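Local coordinates for CAMK/CAMK2 protein kinase (Salpingoeca rosetta, PDB 5IG1) that probably phosphorylates serine and threonine residues of proteins with ATP, being the kinase domain of a choanoflagellate calmodulin-binding CaMKII, at residues Ile60-Cys70 with Ala84-Phe95. Residues are numbered along the deposited sequence; the frame is centred on the assembly and turned at random.
Sequences INKIKREIGIC and AFRDESHFYLVF. With PO4 (phosphate ion), chain D.
Ile-63 of the αC helix lays its CG2 methyl over one face of the Phe-91 ring, a CH-pi contact in which one aromatic keys helix to sheet; CG2 is 3.6 Å from the ring centroid, 13° off the normal. With chi1 at -71°, CG2 lies anti to the backbone N, and this brings the methyl down onto the ring. Ile-60 CG2 meets the ring edge instead, 3.9 Å from Phe-91 CE2, and also lies over one face of the Arg-86 guanidinium. One turn after Ile-63, Ile-67 forks: CG2 packs on Ala-84 CB and CD1 on Leu-93 CD2, each pair 3.6 Å apart, and CD1 also touches Phe-91 CE1. Cutting this ring back to an alanine is likely to leave the methyls of Ile-60, Ile-63 and Ile-67 without their shared partner and open a gap beneath the helix. Cys-70 SG lies at the edge of the Phe-95 ring. At the other end, extended Arg-86 bonds a phosphate, probably from the crystallisation liquor, through NH2 to O1 (3.0 Å) and NH1 to O4 (3.2 Å). Glu-66 OE2 passes Leu-93 CD1 and makes a salt bridge with Lys-48, consistent with the lysine–glutamate pair of active kinases. Helix 57-72 thus rests on the antiparallel N-lobe hairpin 81-86/90-96, with strand 44-51 beside 90-96.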
# COMPACT_ATOMS: atom_id res chain seq x y z
N ILE A 60 1.46 -7.07 20.08
CA ILE A 60 0.50 -6.14 20.67
C ILE A 60 1.00 -4.71 20.54
O ILE A 60 0.23 -3.80 20.19
CB ILE A 60 0.22 -6.52 22.13
CG1 ILE A 60 -0.32 -7.95 22.21
CG2 ILE A 60 -0.75 -5.54 22.76
CD1 ILE A 60 -0.72 -8.37 23.61
N ASN A 61 2.28 -4.48 20.82
CA ASN A 61 2.80 -3.12 20.68
C ASN A 61 2.92 -2.71 19.22
O ASN A 61 2.83 -1.52 18.91
CB ASN A 61 4.16 -3.00 21.37
CG ASN A 61 4.04 -3.15 22.85
OD1 ASN A 61 3.51 -2.27 23.53
ND2 ASN A 61 4.52 -4.27 23.38
N LYS A 62 3.12 -3.67 18.32
CA LYS A 62 3.02 -3.36 16.90
C LYS A 62 1.62 -2.85 16.58
O LYS A 62 1.46 -1.87 15.84
CB LYS A 62 3.36 -4.59 16.07
CG LYS A 62 3.68 -4.29 14.62
CD LYS A 62 3.94 -5.57 13.85
CE LYS A 62 5.14 -6.31 14.43
NZ LYS A 62 5.28 -7.70 13.91
N ILE A 63 0.60 -3.48 17.16
CA ILE A 63 -0.77 -3.04 16.92
C ILE A 63 -0.99 -1.64 17.48
O ILE A 63 -1.54 -0.77 16.79
CB ILE A 63 -1.77 -4.05 17.52
CG1 ILE A 63 -1.77 -5.34 16.70
CG2 ILE A 63 -3.16 -3.44 17.58
CD1 ILE A 63 -2.44 -6.49 17.39
N LYS A 64 -0.57 -1.40 18.72
CA LYS A 64 -0.73 -0.08 19.32
C LYS A 64 -0.00 0.98 18.50
O LYS A 64 -0.49 2.11 18.35
CB LYS A 64 -0.24 -0.08 20.76
CG LYS A 64 -0.94 -1.10 21.65
CD LYS A 64 -1.05 -0.61 23.09
CE LYS A 64 0.31 -0.41 23.72
NZ LYS A 64 1.03 -1.70 23.88
N ARG A 65 1.17 0.64 17.96
CA ARG A 65 1.86 1.53 17.04
C ARG A 65 0.98 1.83 15.83
O ARG A 65 0.82 2.99 15.43
CB ARG A 65 3.18 0.91 16.60
CG ARG A 65 4.31 1.89 16.41
CD ARG A 65 5.45 1.32 15.59
NE ARG A 65 5.60 -0.13 15.73
CZ ARG A 65 6.19 -0.73 16.76
NH1 ARG A 65 6.68 -0.00 17.75
NH2 ARG A 65 6.28 -2.05 16.80
N GLU A 66 0.39 0.79 15.24
CA GLU A 66 -0.50 0.99 14.11
C GLU A 66 -1.65 1.91 14.47
O GLU A 66 -2.09 2.71 13.64
CB GLU A 66 -1.03 -0.36 13.62
CG GLU A 66 -1.93 -0.27 12.41
CD GLU A 66 -2.52 -1.62 12.05
OE1 GLU A 66 -2.03 -2.64 12.58
OE2 GLU A 66 -3.48 -1.65 11.26
N ILE A 67 -2.13 1.84 15.71
CA ILE A 67 -3.26 2.66 16.12
C ILE A 67 -2.84 4.12 16.24
O ILE A 67 -3.55 5.03 15.79
CB ILE A 67 -3.85 2.13 17.44
CG1 ILE A 67 -4.43 0.74 17.23
CG2 ILE A 67 -4.88 3.10 17.98
CD1 ILE A 67 -4.81 0.04 18.51
N GLY A 68 -1.69 4.37 16.86
CA GLY A 68 -1.21 5.73 16.96
C GLY A 68 -0.98 6.36 15.60
O GLY A 68 -1.45 7.47 15.32
N ILE A 69 -0.29 5.63 14.71
CA ILE A 69 -0.01 6.16 13.38
C ILE A 69 -1.31 6.38 12.62
O ILE A 69 -1.54 7.46 12.05
CB ILE A 69 0.95 5.21 12.63
CG1 ILE A 69 2.32 5.26 13.31
CG2 ILE A 69 1.01 5.55 11.15
CD1 ILE A 69 3.32 4.24 12.80
N CYS A 70 -2.20 5.38 12.62
CA CYS A 70 -3.45 5.49 11.89
C CYS A 70 -4.32 6.62 12.41
O CYS A 70 -5.10 7.21 11.65
CB CYS A 70 -4.21 4.17 11.93
SG CYS A 70 -3.84 3.11 10.53
N ALA A 84 -10.47 3.21 17.57
CA ALA A 84 -9.82 1.96 17.93
C ALA A 84 -10.22 1.56 19.35
O ALA A 84 -10.28 2.41 20.24
CB ALA A 84 -8.30 2.06 17.83
N PHE A 85 -10.48 0.28 19.54
CA PHE A 85 -10.92 -0.26 20.82
C PHE A 85 -10.01 -1.39 21.25
O PHE A 85 -9.41 -2.08 20.43
CB PHE A 85 -12.36 -0.80 20.76
CG PHE A 85 -13.37 0.17 20.26
CD1 PHE A 85 -13.54 0.38 18.91
CD2 PHE A 85 -14.18 0.86 21.15
CE1 PHE A 85 -14.48 1.28 18.44
CE2 PHE A 85 -15.13 1.74 20.69
CZ PHE A 85 -15.28 1.96 19.33
N ARG A 86 -9.92 -1.57 22.57
CA ARG A 86 -9.24 -2.72 23.15
C ARG A 86 -10.01 -3.15 24.39
O ARG A 86 -10.19 -2.35 25.31
CB ARG A 86 -7.79 -2.39 23.52
CG ARG A 86 -7.07 -3.54 24.20
CD ARG A 86 -5.67 -3.14 24.64
NE ARG A 86 -4.89 -4.30 25.06
CZ ARG A 86 -3.62 -4.24 25.45
NH1 ARG A 86 -3.00 -3.07 25.47
NH2 ARG A 86 -2.99 -5.34 25.81
N ASP A 87 -10.47 -4.40 24.40
CA ASP A 87 -11.06 -4.97 25.59
C ASP A 87 -10.10 -6.02 26.15
O ASP A 87 -8.88 -5.94 25.93
CB ASP A 87 -12.46 -5.49 25.27
CG ASP A 87 -12.47 -6.44 24.10
OD1 ASP A 87 -11.43 -7.05 23.80
OD2 ASP A 87 -13.55 -6.60 23.47
N GLU A 88 -10.64 -7.01 26.86
CA GLU A 88 -9.83 -8.00 27.54
C GLU A 88 -9.44 -9.17 26.64
O GLU A 88 -8.81 -10.12 27.12
CB GLU A 88 -10.57 -8.52 28.78
CG GLU A 88 -11.08 -7.42 29.68
CD GLU A 88 -11.93 -7.95 30.83
OE1 GLU A 88 -12.24 -7.16 31.75
OE2 GLU A 88 -12.29 -9.14 30.80
N SER A 89 -9.79 -9.13 25.36
CA SER A 89 -9.57 -10.28 24.50
C SER A 89 -9.32 -9.89 23.05
O SER A 89 -8.75 -10.66 22.28
CB SER A 89 -10.76 -11.24 24.57
OG SER A 89 -11.94 -10.61 24.09
N HIS A 90 -9.76 -8.69 22.66
CA HIS A 90 -9.68 -8.29 21.26
C HIS A 90 -9.27 -6.83 21.13
O HIS A 90 -9.51 -6.01 22.02
CB HIS A 90 -11.01 -8.49 20.53
CG HIS A 90 -11.36 -9.92 20.28
ND1 HIS A 90 -12.02 -10.70 21.21
CD2 HIS A 90 -11.16 -10.71 19.20
CE1 HIS A 90 -12.21 -11.91 20.71
NE2 HIS A 90 -11.69 -11.95 19.50
N PHE A 91 -8.62 -6.54 20.00
CA PHE A 91 -8.52 -5.22 19.42
C PHE A 91 -9.60 -5.08 18.37
O PHE A 91 -9.86 -6.02 17.60
CB PHE A 91 -7.16 -5.00 18.77
CG PHE A 91 -6.10 -4.49 19.69
CD1 PHE A 91 -6.19 -3.22 20.23
CD2 PHE A 91 -4.99 -5.26 19.98
CE1 PHE A 91 -5.21 -2.74 21.07
CE2 PHE A 91 -4.00 -4.79 20.82
CZ PHE A 91 -4.11 -3.53 21.36
N TYR A 92 -10.23 -3.91 18.32
CA TYR A 92 -11.17 -3.57 17.25
C TYR A 92 -10.71 -2.25 16.64
O TYR A 92 -10.78 -1.21 17.29
CB TYR A 92 -12.60 -3.47 17.76
CG TYR A 92 -13.09 -4.73 18.42
CD1 TYR A 92 -13.65 -5.76 17.67
CD2 TYR A 92 -12.98 -4.89 19.80
CE1 TYR A 92 -14.10 -6.92 18.28
CE2 TYR A 92 -13.43 -6.04 20.41
CZ TYR A 92 -13.99 -7.05 19.65
OH TYR A 92 -14.42 -8.19 20.28
N LEU A 93 -10.24 -2.30 15.40
CA LEU A 93 -9.77 -1.12 14.69
C LEU A 93 -10.83 -0.76 13.64
O LEU A 93 -10.85 -1.33 12.55
CB LEU A 93 -8.40 -1.36 14.06
CG LEU A 93 -7.29 -1.90 14.97
CD1 LEU A 93 -5.94 -1.68 14.33
CD2 LEU A 93 -7.34 -1.26 16.33
N VAL A 94 -11.70 0.18 13.98
CA VAL A 94 -12.76 0.60 13.07
C VAL A 94 -12.17 1.52 12.02
O VAL A 94 -11.49 2.50 12.34
CB VAL A 94 -13.89 1.28 13.84
CG1 VAL A 94 -14.96 1.78 12.88
CG2 VAL A 94 -14.50 0.32 14.86
N PHE A 95 -12.41 1.21 10.75
CA PHE A 95 -11.94 1.98 9.61
C PHE A 95 -13.11 2.40 8.74
O PHE A 95 -14.19 1.79 8.77
CB PHE A 95 -10.95 1.19 8.74
CG PHE A 95 -9.65 0.87 9.41
CD1 PHE A 95 -8.64 1.82 9.47
CD2 PHE A 95 -9.41 -0.38 9.95
CE1 PHE A 95 -7.43 1.53 10.08
CE2 PHE A 95 -8.21 -0.68 10.55
CZ PHE A 95 -7.21 0.28 10.62
P PO4 D . 0.27 -3.31 27.62
O1 PO4 D . -0.49 -4.55 27.21
O2 PO4 D . 0.32 -3.22 29.13
O3 PO4 D . 1.68 -3.39 27.07
O4 PO4 D . -0.43 -2.08 27.08